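Local coordinates for protein titin (Homo sapiens, PDB 1WAA) that forms an immunoglobulin domain of the muscle protein titin, which probably helps the filament to bear mechanical load, at residues F25-S30 with T82-N87; G14-V19 with N87-E92. All blocks are in the same frame, centred on the assembly; numbering follows the deposited sequence.

Contact 1 (F25-S30 with T82-N87); sequences FEIELS and TKSAAN. Unlike the reference sequence in segment 82-87: Thr82 (reference Ala). With ZN (zinc ion), chain Q.
Phe25, Ile27 and Leu29 face Ala86, Ser84 and Thr82 across the interior of an immunoglobulin I-set beta sandwich. Strand 23-29 belongs to one sheet and strand 82-91 to the other. The short segments run nearly antiparallel, at 158°, with their axes 9.2 Å apart. Side chains therefore bridge the gap, and strand 23-29 forms its backbone hydrogen bonds within its own sheet: Phe25 with Leu62, Ile27 with His60.

Three side-chain pairs make the packing across the gap. Ile27 CD1 stands 3.4 Å from Ser84 CB, which is tight. Its chain is fully extended, with CG1 anti to the backbone N (chi1 -175°), and this carries CD1 across to the facing strand. Leu29 starts off to one side, but its CD2 branch swings in and meets Thr82 CG2 at 3.4 Å, another tight pair. These two side chains cross at a slant. Thr82 differs from the reference sequence. Phe25 makes a looser contact. The edge of its ring, at CE1, lies 4.3 Å from Ala86 CB and also borders Asn87 O. Val75 and Phe77 of strand 73-79 pack against Phe25 and Ile27 respectively.

The two hydroxyls in this buried layer are held by backbone atoms. Thr82 OG1 is hydrogen-bonded to Ala79 O, and Ser84 OG to Leu12 N. The polar ends are thus satisfied, while the carbon parts face the opposite sheet.

Metal binding occupies the other face of strand 23-29, where Glu26 and Glu28 turn away from the core. Glu28 OE1 forms a salt bridge with Lys59. An acidic and a polar side chain of a neighbouring chain share the zinc ion with Glu26. The carboxylate grips it unevenly, with Glu26 OE1 at 2.0 Å and OE2 at 2.6 Å from the zinc, and water 1 lies 2.1 Å from the metal.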
loop_
_atom_site.group_PDB
_atom_site.type_symbol
_atom_site.label_atom_id
_atom_site.label_comp_id
_atom_site.label_asym_id
_atom_site.label_seq_id
_atom_site.Cartn_x
_atom_site.Cartn_y
_atom_site.Cartn_z
ATOM N N PHE F 25 -1.051 20.838 -3.074
ATOM C CA PHE F 25 -0.447 21.011 -1.745
ATOM C C PHE F 25 0.223 19.718 -1.298
ATOM O O PHE F 25 -0.161 18.599 -1.731
ATOM C CB PHE F 25 -1.487 21.404 -0.704
ATOM C CG PHE F 25 -2.087 22.781 -0.915
ATOM C CD1 PHE F 25 -1.605 23.875 -0.201
ATOM C CD2 PHE F 25 -3.139 22.967 -1.804
ATOM C CE1 PHE F 25 -2.152 25.133 -0.382
ATOM C CE2 PHE F 25 -3.694 24.222 -1.985
ATOM C CZ PHE F 25 -3.193 25.303 -1.281
ATOM N N GLU F 26 1.206 19.866 -0.410
ATOM C CA GLU F 26 2.076 18.750 -0.022
ATOM C C GLU F 26 2.546 18.974 1.400
ATOM O O GLU F 26 3.094 20.041 1.752
ATOM C CB GLU F 26 3.250 18.633 -1.005
ATOM C CG GLU F 26 4.272 17.514 -0.716
ATOM C CD GLU F 26 5.668 17.873 -1.134
ATOM O OE1 GLU F 26 6.556 17.047 -0.910
ATOM O OE2 GLU F 26 5.895 18.989 -1.637
ATOM N N ILE F 27 2.339 17.945 2.214
ATOM C CA ILE F 27 2.826 17.959 3.589
ATOM C C ILE F 27 3.502 16.621 3.835
ATOM O O ILE F 27 3.049 15.602 3.326
ATOM C CB ILE F 27 1.698 18.259 4.596
ATOM C CG1 ILE F 27 2.265 18.381 6.025
ATOM C CG2 ILE F 27 0.550 17.241 4.465
ATOM C CD1 ILE F 27 1.209 18.594 7.118
ATOM N N GLU F 28 4.590 16.643 4.595
ATOM C CA GLU F 28 5.321 15.435 4.918
ATOM C C GLU F 28 5.193 15.264 6.431
ATOM O O GLU F 28 5.517 16.203 7.203
ATOM C CB GLU F 28 6.781 15.601 4.517
ATOM C CG GLU F 28 7.688 14.426 4.928
ATOM C CD GLU F 28 8.084 13.558 3.743
ATOM O OE1 GLU F 28 7.208 13.271 2.893
ATOM O OE2 GLU F 28 9.277 13.169 3.649
ATOM N N LEU F 29 4.739 14.079 6.845
ATOM C CA LEU F 29 4.644 13.719 8.260
ATOM C C LEU F 29 5.855 12.919 8.744
ATOM O O LEU F 29 6.666 12.471 7.957
ATOM C CB LEU F 29 3.353 12.945 8.533
ATOM C CG LEU F 29 2.069 13.590 8.027
ATOM C CD1 LEU F 29 0.863 12.749 8.451
ATOM C CD2 LEU F 29 1.964 15.013 8.593
ATOM N N SER F 30 5.984 12.768 10.057
ATOM C CA SER F 30 7.078 12.000 10.625
ATOM C C SER F 30 6.943 10.501 10.467
ATOM O O SER F 30 7.896 9.780 10.751
ATOM C CB SER F 30 7.213 12.298 12.113
ATOM O OG SER F 30 5.990 12.089 12.788
ATOM N N THR F 82 -0.691 16.100 14.405
ATOM C CA THR F 82 -0.045 16.861 13.361
ATOM C C THR F 82 -1.066 17.743 12.664
ATOM O O THR F 82 -2.157 17.289 12.305
ATOM C CB THR F 82 0.541 15.893 12.338
ATOM O OG1 THR F 82 0.902 14.678 12.994
ATOM C CG2 THR F 82 1.761 16.445 11.664
ATOM N N LYS F 83 -0.664 18.976 12.481
ATOM C CA LYS F 83 -1.514 19.961 11.806
ATOM C C LYS F 83 -0.644 21.060 11.187
ATOM O O LYS F 83 0.465 21.342 11.661
ATOM C CB LYS F 83 -2.490 20.572 12.820
ATOM C CG LYS F 83 -2.540 22.101 12.783
ATOM C CD LYS F 83 -3.624 22.632 11.848
ATOM N NZ LYS F 83 -5.393 21.773 10.358
ATOM N N SER F 84 -1.141 21.490 10.025
ATOM C CA SER F 84 -0.488 22.463 9.154
ATOM C C SER F 84 -1.558 23.206 8.344
ATOM O O SER F 84 -2.633 22.663 8.074
ATOM C CB SER F 84 0.442 21.732 8.191
ATOM O OG SER F 84 1.308 22.642 7.540
ATOM N N ALA F 85 -1.244 24.433 7.950
ATOM C CA ALA F 85 -2.150 25.262 7.155
ATOM C C ALA F 85 -1.365 26.216 6.268
ATOM O O ALA F 85 -0.277 26.646 6.621
ATOM C CB ALA F 85 -3.078 26.053 8.072
ATOM N N ALA F 86 -1.936 26.542 5.121
ATOM C CA ALA F 86 -1.339 27.459 4.171
ATOM C C ALA F 86 -2.442 28.105 3.347
ATOM O O ALA F 86 -3.559 27.563 3.243
ATOM C CB ALA F 86 -0.390 26.723 3.258
ATOM N N ASN F 87 -2.108 29.255 2.761
ATOM C CA ASN F 87 -3.009 30.046 1.947
ATOM C C ASN F 87 -3.097 29.505 0.535
ATOM O O ASN F 87 -2.078 29.186 -0.083
ATOM C CB ASN F 87 -2.555 31.521 1.938
ATOM C CG ASN F 87 -3.569 32.475 1.254
ATOM O OD1 ASN F 87 -3.229 33.155 0.275
ATOM N ND2 ASN F 87 -4.792 32.565 1.797
HETATM ZN ZN ZN Q . 8.235 17.911 -1.677
HETATM O O HOH W 1 9.274 18.273 0.158
#

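Contact 2 (G14-V19 with N87-E92); sequences GVEVFV and NLKVKE
Glu16 reaches over its neighbouring strand and pairs with two lysines. Its OE1 accepts a hydrogen bond from Lys91 NZ at 2.8 Å, on the anti side of the carboxylate and 24° out of its plane. Its OE2 forms a longer salt bridge with Lys89 NZ, at 3.3 Å. Glu16 and Lys89 lie alongside each other, whereas Lys91 slants across. The bend of Lys91 at chi3 (-92°) also lays its CE over one face of the Phe18 ring, offset toward the rim. This CH-pi contact measures 4.2 Å from CE to the ring centroid.

Beneath these side chains, strands 15-18 and 82-91 pair in parallel. They are the A' and G strands of the immunoglobulin fold, a pairing known in this titin domain to resist force. Val15 N is hydrogen-bonded to Asn87 O at 2.9 Å, and Lys89 N to Val15 O. Val17 repeats the pattern with Lys89 O and Lys91 N, the latter bond being 2.7 Å from Lys91 N to Val17 O. Val19 N completes the set with a less straight bond to Lys91 O (138° at the hydrogen).

The other face carries Val15, Val17, Leu88 and Val90; Val17 CG2 touches Leu88 CD2. Just past the strand end, the side chains of Val19 and Val90 cross at about a right angle, with CG1 of Val19 3.6 Å from CG1 of Val90. Cys67 packs against Val17 and Val90. Further out, Glu21 OE1 holds Phe18 N, and Thr72 OG1 holds Val90 N.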
loop_
_atom_site.group_PDB
_atom_site.type_symbol
_atom_site.label_atom_id
_atom_site.label_comp_id
_atom_site.label_asym_id
_atom_site.label_seq_id
_atom_site.Cartn_x
_atom_site.Cartn_y
_atom_site.Cartn_z
ATOM N N GLY F 14 2.184 27.971 0.885
ATOM C CA GLY F 14 1.104 28.669 0.182
ATOM C C GLY F 14 1.128 28.402 -1.316
ATOM O O GLY F 14 2.179 28.121 -1.858
ATOM N N VAL F 15 -0.029 28.491 -1.976
ATOM C CA VAL F 15 -0.131 28.313 -3.430
ATOM C C VAL F 15 -0.972 29.452 -3.988
ATOM O O VAL F 15 -1.991 29.827 -3.389
ATOM C CB VAL F 15 -0.818 26.966 -3.801
ATOM C CG1 VAL F 15 -0.866 26.756 -5.315
ATOM C CG2 VAL F 15 -0.121 25.771 -3.098
ATOM N N GLU F 16 -0.536 30.050 -5.089
ATOM C CA GLU F 16 -1.415 30.935 -5.837
ATOM C C GLU F 16 -1.615 30.499 -7.294
ATOM O O GLU F 16 -0.644 30.126 -7.961
ATOM C CB GLU F 16 -0.969 32.381 -5.717
ATOM C CG GLU F 16 0.273 32.769 -6.472
ATOM C CD GLU F 16 0.515 34.265 -6.423
ATOM O OE1 GLU F 16 0.616 34.891 -7.504
ATOM O OE2 GLU F 16 0.605 34.811 -5.295
ATOM N N VAL F 17 -2.864 30.518 -7.774
ATOM C CA VAL F 17 -3.203 30.006 -9.113
ATOM C C VAL F 17 -4.252 30.890 -9.775
ATOM O O VAL F 17 -5.002 31.569 -9.063
ATOM C CB VAL F 17 -3.722 28.526 -9.087
ATOM C CG1 VAL F 17 -2.594 27.563 -8.771
ATOM C CG2 VAL F 17 -4.853 28.342 -8.120
ATOM N N PHE F 18 -4.289 30.918 -11.116
ATOM C CA PHE F 18 -5.340 31.643 -11.837
ATOM C C PHE F 18 -6.580 30.767 -11.840
ATOM O O PHE F 18 -6.451 29.570 -11.722
ATOM C CB PHE F 18 -4.903 31.981 -13.267
ATOM C CG PHE F 18 -3.807 33.018 -13.329
ATOM C CD1 PHE F 18 -2.459 32.632 -13.341
ATOM C CD2 PHE F 18 -4.107 34.373 -13.329
ATOM C CE1 PHE F 18 -1.435 33.598 -13.380
ATOM C CE2 PHE F 18 -3.098 35.342 -13.370
ATOM C CZ PHE F 18 -1.757 34.946 -13.393
ATOM N N VAL F 19 -7.773 31.345 -11.960
ATOM C CA VAL F 19 -8.971 30.520 -11.932
ATOM C C VAL F 19 -8.918 29.522 -13.094
ATOM O O VAL F 19 -8.451 29.848 -14.193
ATOM C CB VAL F 19 -10.326 31.317 -11.956
ATOM C CG1 VAL F 19 -10.256 32.649 -11.217
ATOM C CG2 VAL F 19 -10.811 31.502 -13.319
ATOM N N ASN F 87 -2.108 29.255 2.761
ATOM C CA ASN F 87 -3.009 30.046 1.947
ATOM C C ASN F 87 -3.097 29.505 0.535
ATOM O O ASN F 87 -2.078 29.186 -0.083
ATOM C CB ASN F 87 -2.555 31.521 1.938
ATOM C CG ASN F 87 -3.569 32.475 1.254
ATOM O OD1 ASN F 87 -3.229 33.155 0.275
ATOM N ND2 ASN F 87 -4.792 32.565 1.797
ATOM N N LEU F 88 -4.339 29.369 0.068
ATOM C CA LEU F 88 -4.651 29.246 -1.346
ATOM C C LEU F 88 -5.154 30.593 -1.827
ATOM O O LEU F 88 -6.124 31.129 -1.279
ATOM C CB LEU F 88 -5.778 28.240 -1.529
ATOM C CG LEU F 88 -6.035 27.492 -2.842
ATOM C CD1 LEU F 88 -7.500 27.433 -3.102
ATOM C CD2 LEU F 88 -5.248 27.983 -4.068
ATOM N N LYS F 89 -4.493 31.146 -2.834
ATOM C CA LYS F 89 -4.921 32.386 -3.445
ATOM C C LYS F 89 -5.300 32.094 -4.896
ATOM O O LYS F 89 -4.463 31.613 -5.666
ATOM C CB LYS F 89 -3.824 33.471 -3.360
ATOM C CG LYS F 89 -4.160 34.717 -4.224
ATOM C CD LYS F 89 -3.450 35.996 -3.801
ATOM C CE LYS F 89 -1.953 35.922 -3.989
ATOM N NZ LYS F 89 -1.365 37.268 -4.309
ATOM N N VAL F 90 -6.559 32.350 -5.258
ATOM C CA VAL F 90 -7.028 32.190 -6.645
ATOM C C VAL F 90 -7.123 33.580 -7.300
ATOM O O VAL F 90 -7.807 34.492 -6.791
ATOM C CB VAL F 90 -8.357 31.363 -6.739
ATOM C CG1 VAL F 90 -8.821 31.215 -8.193
ATOM C CG2 VAL F 90 -8.212 29.984 -6.076
ATOM N N LYS F 91 -6.405 33.771 -8.402
ATOM C CA LYS F 91 -6.347 35.093 -9.048
ATOM C C LYS F 91 -7.151 35.112 -10.334
ATOM O O LYS F 91 -7.314 34.089 -10.970
ATOM C CB LYS F 91 -4.911 35.495 -9.391
ATOM C CG LYS F 91 -3.916 35.286 -8.281
ATOM C CD LYS F 91 -2.507 35.713 -8.689
ATOM C CE LYS F 91 -1.738 34.532 -9.281
ATOM N NZ LYS F 91 -0.507 34.977 -10.019
ATOM N N GLU F 92 -7.629 36.298 -10.708
ATOM C CA GLU F 92 -8.271 36.520 -12.002
ATOM C C GLU F 92 -7.259 37.139 -12.970
ATOM O O GLU F 92 -6.593 38.129 -12.646
ATOM C CB GLU F 92 -9.473 37.434 -11.836
ATOM C CG GLU F 92 -10.661 36.960 -12.588
ATOM C CD GLU F 92 -11.913 37.706 -12.210
ATOM O OE1 GLU F 92 -12.009 38.925 -12.506
ATOM O OE2 GLU F 92 -12.815 37.066 -11.627
HETATM O O HOH W 2 -1.005 32.010 -1.495
#

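In the fold
Contacts 1 and 2 both use strand 82-91 and share Asn87, with centres about 17 Å apart. Contact 1 is mostly buried and joins the two sheets face to face through side chains. Contact 2 lies nearer the surface and joins neighbouring strands edge to edge within one sheet. Its main grip is backbone hydrogen bonding, with charged groups on the outer side and Val15, Val17, Leu88 and Val90 turned inward. The two meet in the core: Phe25 CE1 packs on Val15 CG2 at 3.5 Å, and Phe25 CZ lies against Leu88 CG. Strands 15-18 and 23-29 follow each other along the chain yet belong to different sheets.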